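Local structure of myosin-I heavy chain (5EJY) at residues 97-102 with 137-142; 103-108 with 130-135; 427-432 with 436-441. The protein is an actin-based class VII motor, here its MyTH4-FERM tail piece, with ATPase activity and a part in early phagocytosis and adhesion. One frame throughout, in Å; residues are numbered along the deposited sequence.

Contact 1 (97-102 with 137-142); sequences AIESLR and PPTRKL
Pro137 meets Arg102 at the protein surface, where the two side chains run side by side and point the same way. The aliphatic part of the arginine passes the proline's carbonyl, with Arg102 CD 3.8 Å from Pro137 O, while Arg102 NH1 comes to 4.2 Å from Pro137 CD. No direct hydrogen bond joins the segments; a water in the plane of the guanidinium accepts from Arg102 NH1 and donates to Pro137 O, at 2.8 Å from each. The other guanidinium nitrogens, NE and NH2, go to the carbonyls of Gly95 and Leu96 at the end of helix 81-97, which fixes the group's rotation. The contact joins two interhelical loops of the all-helical MyTH4 domain, one between helices 81-97 and 102-112, the other between helices 119-133 and 143-155. Further on, Thr139 lays its methyl CG2 obliquely against the carboxylate of Glu99, 3.8 Å from Glu99 OE2. Thr139 OG1 sits between its own N and carbonyl carbon (chi1 79°), where it accepts from Lys141 N at 3.3 Å in an ST turn and bonds Asp103 OD2. A valine here would probably leave Asp103 without this partner and the turn at Lys141 without its side-chain acceptor.

Contact 2 (103-108 with 130-135); sequences DEIYCQ and HFTCST
Thr132 sets its methyl group over one face of the Tyr106 ring, toward the hydroxyl end. The CH-pi contact puts Thr132 CG2 3.9 Å from the ring centroid, and its closest ring atom is Tyr106 CZ at 3.5 Å. Cys133 comes at the edge instead: its SG lies almost in the ring plane, 4.0 Å from Tyr106 CE1, a sulfur-aromatic contact 89° off the ring normal. One ring is thus met on a face and an edge by consecutive residues of the same helix. Ile105 adds a thinner apolar touch, its CG2 crossing Thr132 CG2 obliquely at 4.1 Å.

The threonine's rotamer explains the division of labour. With OG1 beside the backbone N (chi1 -56°), CG2 lies anti to that N and faces the tyrosine, while OG1 turns back along helix 119-133 to bond the carbonyl of Leu128. Beyond the ring, the Tyr106 hydroxyl bonds the carbonyl of Phe136, past the helix end, and Phe146 stacks edge-to-face with the tyrosine. At that end, His130 O is gripped from opposite faces of its plane by Ser134 N and by Ser134 OG, the latter at 2.7 Å; Thr135 OG1 bonds Phe131 O, likewise four residues back. On the far flank of helix 102-112, Gln108 NE2 donates to Glu104 OE2 at 3.0 Å, a carboxylate that also takes Leu47 N.

Helices 102-112 and 119-133 of the MyTH4 bundle therefore meet here through buried dispersion contacts, with no hydrogen bond between the segments, and the polar groups of Tyr106 and Thr132 are satisfied by backbone carbonyls.

Contact 3 (427-432 with 436-441); sequences FVLALN and INIYDP
The Phe427 ring has Leu429 CD2 of its own strand at an edge, in plane, while Ile438 CG2 approaches it obliquely from the partner strand, 4.1 Å from Phe427 CD2. The Tyr439 ring also presents an edge, to Val428 CB. The amides of Asn432 and Asn437 cross with their planes 65° apart and share only a weak bond from Asn437 ND2 to Asn432 OD1, an oxygen held chiefly by Asn434 N.

Asn437 does more with Ala430 O. Its side chain leans across the strand, CG opposite the carbonyl carbon (chi1 -52°), and Asn437 ND2 donates to Ala430 O at 2.9 Å. The backbone Asn437 N reaches Ala430 O from the opposite face of its plane, at 3.0 Å, so two donors grip one carbonyl. In return Ala430 N gives Asn437 O a nearly straight bond of 2.8 Å (171°). Val428 and Tyr439 exchange a reciprocal pair of bonds.

On the face holding Leu429, Leu431, Ile436 and Ile438, the branches lie alongside one another, Leu429 CD2 3.8 Å from Ile438 CG1, and helix 484-499 covers Leu429 and Leu431. Pro441 CG touches Val428 CG2 at the open end of the pair. This is an antiparallel beta hairpin with alternating hydrogen-bonded and non-hydrogen-bonded pairs, central in a four-stranded sheet whose packing against a C-terminal helix is characteristic of the PH-like F3 lobe of a FERM domain.

Contacts 1 and 2 belong to one neighbourhood of the MyTH4 domain, with centres 9 Å apart. Contact 2 is nested within the chain loop that contact 1 closes, and the two touch: the bond from Thr139 to Asp103 joins them, and Pro138 N packs 3.4 Å from Tyr106 CE2. The loop 137-142 thus packs on helix 102-112, into which 97-102 leads and whose Tyr106 carries contact 2. Contact 3 stands apart, in the FERM part and on the other side of the chain's centre, its own centre about 46 Å from that of contact 1 and 48 Å from that of contact 2, with nearest atoms about 33 Å and about 32 Å away, respectively.

Contact 1 (97-102 with 137-142)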
# COMPACT_ATOMS: atom_id res chain seq x y z
N ALA A 97 2.15 4.71 -18.81
CA ALA A 97 1.37 3.76 -19.59
C ALA A 97 1.99 3.39 -20.94
O ALA A 97 1.74 2.30 -21.47
CB ALA A 97 -0.07 4.29 -19.79
N ILE A 98 2.79 4.29 -21.50
CA ILE A 98 3.33 4.12 -22.85
C ILE A 98 4.85 4.13 -22.79
O ILE A 98 5.48 5.19 -22.78
CB ILE A 98 2.80 5.22 -23.82
CG1 ILE A 98 1.26 5.27 -23.79
CG2 ILE A 98 3.27 4.97 -25.25
CD1 ILE A 98 0.68 6.61 -24.27
N GLU A 99 5.45 2.95 -22.74
CA GLU A 99 6.88 2.85 -22.47
C GLU A 99 7.69 3.56 -23.55
O GLU A 99 8.79 4.06 -23.30
CB GLU A 99 7.33 1.39 -22.39
CG GLU A 99 8.70 1.24 -21.75
CD GLU A 99 9.43 0.01 -22.22
OE1 GLU A 99 9.00 -1.11 -21.87
OE2 GLU A 99 10.44 0.16 -22.96
N SER A 100 7.13 3.61 -24.75
CA SER A 100 7.86 4.18 -25.87
C SER A 100 7.84 5.71 -25.89
O SER A 100 8.38 6.31 -26.81
CB SER A 100 7.33 3.60 -27.19
OG SER A 100 5.94 3.83 -27.33
N LEU A 101 7.21 6.33 -24.89
CA LEU A 101 7.26 7.77 -24.75
C LEU A 101 8.18 8.20 -23.60
O LEU A 101 8.39 9.38 -23.37
CB LEU A 101 5.87 8.36 -24.53
CG LEU A 101 4.99 8.59 -25.78
CD1 LEU A 101 3.59 8.94 -25.37
CD2 LEU A 101 5.58 9.70 -26.66
N ARG A 102 8.72 7.24 -22.86
CA ARG A 102 9.47 7.58 -21.65
C ARG A 102 10.75 8.33 -22.00
O ARG A 102 11.07 9.36 -21.36
CB ARG A 102 9.79 6.32 -20.84
CG ARG A 102 8.52 5.69 -20.25
CD ARG A 102 8.82 4.42 -19.50
NE ARG A 102 7.60 3.88 -18.90
CZ ARG A 102 7.57 2.79 -18.14
NH1 ARG A 102 8.70 2.14 -17.88
NH2 ARG A 102 6.42 2.36 -17.63
N PRO A 137 11.44 4.91 -14.97
CA PRO A 137 12.81 5.24 -15.36
C PRO A 137 12.94 5.40 -16.87
O PRO A 137 12.04 5.03 -17.63
CB PRO A 137 13.60 4.04 -14.87
CG PRO A 137 12.63 2.88 -15.10
CD PRO A 137 11.24 3.45 -14.87
N PRO A 138 14.06 5.99 -17.32
CA PRO A 138 14.37 5.95 -18.75
C PRO A 138 14.54 4.49 -19.15
O PRO A 138 14.83 3.67 -18.29
CB PRO A 138 15.73 6.67 -18.84
CG PRO A 138 15.83 7.50 -17.56
CD PRO A 138 15.11 6.66 -16.52
N THR A 139 14.37 4.18 -20.43
CA THR A 139 14.63 2.83 -20.90
C THR A 139 16.14 2.57 -20.88
O THR A 139 16.93 3.49 -20.70
CB THR A 139 14.09 2.58 -22.33
OG1 THR A 139 14.99 3.13 -23.30
CG2 THR A 139 12.69 3.17 -22.52
N ARG A 140 16.52 1.31 -21.07
CA ARG A 140 17.92 0.91 -21.02
C ARG A 140 18.77 1.65 -22.06
O ARG A 140 19.98 1.75 -21.90
CB ARG A 140 18.05 -0.59 -21.26
CG ARG A 140 17.55 -1.03 -22.61
N LYS A 141 18.13 2.17 -23.10
CA LYS A 141 18.85 2.87 -24.17
C LYS A 141 19.29 4.27 -23.76
O LYS A 141 20.21 4.84 -24.35
CB LYS A 141 17.98 2.95 -25.43
CG LYS A 141 17.56 1.60 -25.98
CD LYS A 141 18.71 0.61 -25.95
N LEU A 142 18.64 4.83 -22.75
CA LEU A 142 18.93 6.20 -22.35
C LEU A 142 19.43 6.33 -20.92
O LEU A 142 20.07 7.32 -20.57
CB LEU A 142 17.68 7.08 -22.55
CG LEU A 142 17.70 8.53 -22.07
CD1 LEU A 142 18.76 9.39 -22.81
CD2 LEU A 142 16.30 9.13 -22.25
O HOH W 1 11.36 2.51 -18.72

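Contact 2 (103-108 with 130-135)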
# COMPACT_ATOMS: atom_id res chain seq x y z
N ASP A 103 11.48 7.83 -22.99
CA ASP A 103 12.76 8.48 -23.32
C ASP A 103 12.52 9.86 -23.90
O ASP A 103 13.26 10.81 -23.61
CB ASP A 103 13.62 7.61 -24.24
CG ASP A 103 14.17 6.38 -23.53
OD1 ASP A 103 14.11 6.33 -22.27
OD2 ASP A 103 14.67 5.48 -24.22
N GLU A 104 11.47 9.99 -24.70
CA GLU A 104 11.02 11.29 -25.18
C GLU A 104 10.88 12.30 -24.05
O GLU A 104 11.46 13.39 -24.10
CB GLU A 104 9.67 11.15 -25.91
CG GLU A 104 9.07 12.48 -26.34
CD GLU A 104 9.69 13.04 -27.61
OE1 GLU A 104 10.11 12.23 -28.47
OE2 GLU A 104 9.77 14.28 -27.73
N ILE A 105 10.11 11.94 -23.02
CA ILE A 105 9.91 12.79 -21.86
C ILE A 105 11.23 13.16 -21.20
O ILE A 105 11.49 14.34 -20.92
CB ILE A 105 8.96 12.13 -20.82
CG1 ILE A 105 7.55 11.97 -21.43
CG2 ILE A 105 8.91 12.95 -19.52
CD1 ILE A 105 6.74 10.84 -20.78
N TYR A 106 12.10 12.18 -20.96
CA TYR A 106 13.35 12.50 -20.29
C TYR A 106 14.23 13.44 -21.14
O TYR A 106 14.87 14.32 -20.60
CB TYR A 106 14.13 11.23 -19.94
CG TYR A 106 13.74 10.61 -18.62
CD1 TYR A 106 14.27 11.09 -17.43
CD2 TYR A 106 12.84 9.55 -18.56
CE1 TYR A 106 13.92 10.52 -16.21
CE2 TYR A 106 12.49 8.97 -17.34
CZ TYR A 106 13.04 9.46 -16.17
OH TYR A 106 12.72 8.90 -14.96
N CYS A 107 14.23 13.24 -22.45
CA CYS A 107 15.03 14.08 -23.34
C CYS A 107 14.53 15.51 -23.32
O CYS A 107 15.32 16.45 -23.39
CB CYS A 107 15.03 13.55 -24.77
SG CYS A 107 16.03 12.11 -25.02
N GLN A 108 13.21 15.69 -23.25
CA GLN A 108 12.65 17.03 -23.15
C GLN A 108 13.08 17.73 -21.87
O GLN A 108 13.30 18.94 -21.86
CB GLN A 108 11.12 17.00 -23.23
CG GLN A 108 10.58 16.55 -24.58
CD GLN A 108 9.06 16.65 -24.66
OE1 GLN A 108 8.42 17.35 -23.87
NE2 GLN A 108 8.47 15.94 -25.61
N HIS A 130 12.36 15.26 -11.16
CA HIS A 130 12.18 14.50 -9.93
C HIS A 130 10.81 13.78 -9.92
O HIS A 130 10.73 12.61 -9.53
CB HIS A 130 12.33 15.44 -8.73
CG HIS A 130 12.42 14.74 -7.41
ND1 HIS A 130 12.39 15.42 -6.21
CD2 HIS A 130 12.52 13.42 -7.10
CE1 HIS A 130 12.47 14.55 -5.21
NE2 HIS A 130 12.55 13.33 -5.73
N PHE A 131 9.75 14.45 -10.38
CA PHE A 131 8.43 13.80 -10.50
C PHE A 131 8.56 12.58 -11.41
O PHE A 131 7.98 11.53 -11.15
CB PHE A 131 7.39 14.72 -11.15
CG PHE A 131 7.10 15.99 -10.38
CD1 PHE A 131 7.11 16.00 -8.99
CD2 PHE A 131 6.79 17.16 -11.06
CE1 PHE A 131 6.84 17.17 -8.29
CE2 PHE A 131 6.53 18.34 -10.36
CZ PHE A 131 6.56 18.35 -8.98
N THR A 132 9.30 12.74 -12.50
CA THR A 132 9.38 11.70 -13.52
C THR A 132 10.18 10.52 -12.99
O THR A 132 9.76 9.38 -13.14
CB THR A 132 10.00 12.25 -14.84
OG1 THR A 132 9.24 13.38 -15.28
CG2 THR A 132 9.98 11.18 -15.95
N CYS A 133 11.33 10.80 -12.38
CA CYS A 133 12.14 9.76 -11.77
C CYS A 133 11.36 8.95 -10.71
O CYS A 133 11.64 7.77 -10.49
CB CYS A 133 13.38 10.36 -11.11
SG CYS A 133 14.61 10.93 -12.33
N SER A 134 10.42 9.62 -10.05
CA SER A 134 9.59 9.00 -9.01
C SER A 134 8.46 8.14 -9.58
O SER A 134 7.72 7.51 -8.81
CB SER A 134 8.99 10.08 -8.10
OG SER A 134 10.02 10.89 -7.52
N THR A 135 8.33 8.13 -10.90
CA THR A 135 7.22 7.44 -11.57
C THR A 135 7.66 6.29 -12.49
O THR A 135 7.08 5.20 -12.45
CB THR A 135 6.30 8.44 -12.34
OG1 THR A 135 6.01 9.57 -11.50
CG2 THR A 135 4.97 7.75 -12.77

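Contact 3 (427-432 with 436-441)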
# COMPACT_ATOMS: atom_id res chain seq x y z
N PHE A 427 -19.40 -19.43 4.12
CA PHE A 427 -18.50 -20.07 5.06
C PHE A 427 -17.27 -19.18 5.26
O PHE A 427 -17.14 -18.12 4.63
CB PHE A 427 -18.08 -21.45 4.54
CG PHE A 427 -17.44 -21.41 3.17
CD1 PHE A 427 -18.22 -21.35 2.03
CD2 PHE A 427 -16.06 -21.44 3.03
CE1 PHE A 427 -17.63 -21.31 0.77
CE2 PHE A 427 -15.46 -21.39 1.78
CZ PHE A 427 -16.25 -21.34 0.64
N VAL A 428 -16.38 -19.62 6.14
CA VAL A 428 -15.15 -18.88 6.41
C VAL A 428 -14.02 -19.84 6.09
O VAL A 428 -14.11 -21.04 6.39
CB VAL A 428 -15.09 -18.47 7.89
CG1 VAL A 428 -13.66 -18.06 8.30
CG2 VAL A 428 -16.08 -17.35 8.18
N LEU A 429 -13.00 -19.36 5.41
CA LEU A 429 -11.76 -20.12 5.33
C LEU A 429 -10.85 -19.62 6.45
O LEU A 429 -10.55 -18.42 6.53
CB LEU A 429 -11.08 -19.97 3.97
CG LEU A 429 -11.82 -20.64 2.81
CD1 LEU A 429 -11.02 -20.55 1.51
CD2 LEU A 429 -12.10 -22.11 3.15
N ALA A 430 -10.47 -20.52 7.33
CA ALA A 430 -9.56 -20.18 8.42
C ALA A 430 -8.24 -20.89 8.14
O ALA A 430 -8.16 -22.12 8.25
CB ALA A 430 -10.15 -20.62 9.75
N LEU A 431 -7.22 -20.13 7.74
CA LEU A 431 -5.94 -20.74 7.36
C LEU A 431 -4.89 -20.63 8.47
O LEU A 431 -4.70 -19.57 9.08
CB LEU A 431 -5.40 -20.16 6.05
CG LEU A 431 -6.21 -20.39 4.76
CD1 LEU A 431 -7.41 -19.47 4.75
CD2 LEU A 431 -5.35 -20.17 3.53
N ASN A 432 -4.22 -21.74 8.75
CA ASN A 432 -3.13 -21.76 9.72
C ASN A 432 -2.11 -22.79 9.27
O ASN A 432 -2.23 -23.33 8.16
CB ASN A 432 -3.66 -22.03 11.14
CG ASN A 432 -4.45 -23.33 11.23
OD1 ASN A 432 -4.21 -24.26 10.47
ND2 ASN A 432 -5.38 -23.39 12.16
N ILE A 436 -6.01 -25.50 5.36
CA ILE A 436 -7.07 -24.59 4.95
C ILE A 436 -8.38 -25.09 5.50
O ILE A 436 -8.97 -26.04 4.98
CB ILE A 436 -7.15 -24.49 3.42
CG1 ILE A 436 -5.79 -24.08 2.85
CG2 ILE A 436 -8.24 -23.49 3.03
CD1 ILE A 436 -5.67 -24.25 1.35
N ASN A 437 -8.86 -24.44 6.55
CA ASN A 437 -10.02 -24.93 7.27
C ASN A 437 -11.34 -24.28 6.87
O ASN A 437 -11.48 -23.06 6.87
CB ASN A 437 -9.77 -24.81 8.77
CG ASN A 437 -8.46 -25.45 9.18
OD1 ASN A 437 -8.32 -26.66 9.11
ND2 ASN A 437 -7.49 -24.63 9.59
N ILE A 438 -12.30 -25.11 6.51
CA ILE A 438 -13.63 -24.62 6.20
C ILE A 438 -14.42 -24.58 7.49
O ILE A 438 -14.59 -25.60 8.16
CB ILE A 438 -14.34 -25.55 5.17
CG1 ILE A 438 -13.53 -25.61 3.87
CG2 ILE A 438 -15.75 -25.04 4.90
CD1 ILE A 438 -13.96 -26.73 2.88
N TYR A 439 -14.91 -23.39 7.81
CA TYR A 439 -15.55 -23.13 9.08
C TYR A 439 -16.92 -22.55 8.85
O TYR A 439 -17.12 -21.72 7.96
CB TYR A 439 -14.68 -22.15 9.87
CG TYR A 439 -15.25 -21.68 11.18
CD1 TYR A 439 -15.08 -22.43 12.34
CD2 TYR A 439 -15.93 -20.47 11.28
CE1 TYR A 439 -15.57 -21.99 13.55
CE2 TYR A 439 -16.42 -20.03 12.48
CZ TYR A 439 -16.24 -20.79 13.62
OH TYR A 439 -16.74 -20.36 14.83
N ASP A 440 -17.89 -22.99 9.65
CA ASP A 440 -19.24 -22.48 9.51
C ASP A 440 -19.54 -21.50 10.63
O ASP A 440 -19.71 -21.91 11.78
CB ASP A 440 -20.26 -23.62 9.54
CG ASP A 440 -21.67 -23.15 9.26
OD1 ASP A 440 -21.89 -21.92 9.23
OD2 ASP A 440 -22.56 -24.01 9.08
N PRO A 441 -19.64 -20.21 10.30
CA PRO A 441 -19.84 -19.18 11.33
C PRO A 441 -21.24 -19.26 11.95
O PRO A 441 -21.46 -18.73 13.04
CB PRO A 441 -19.64 -17.87 10.57
CG PRO A 441 -19.94 -18.20 9.15
CD PRO A 441 -19.50 -19.63 8.96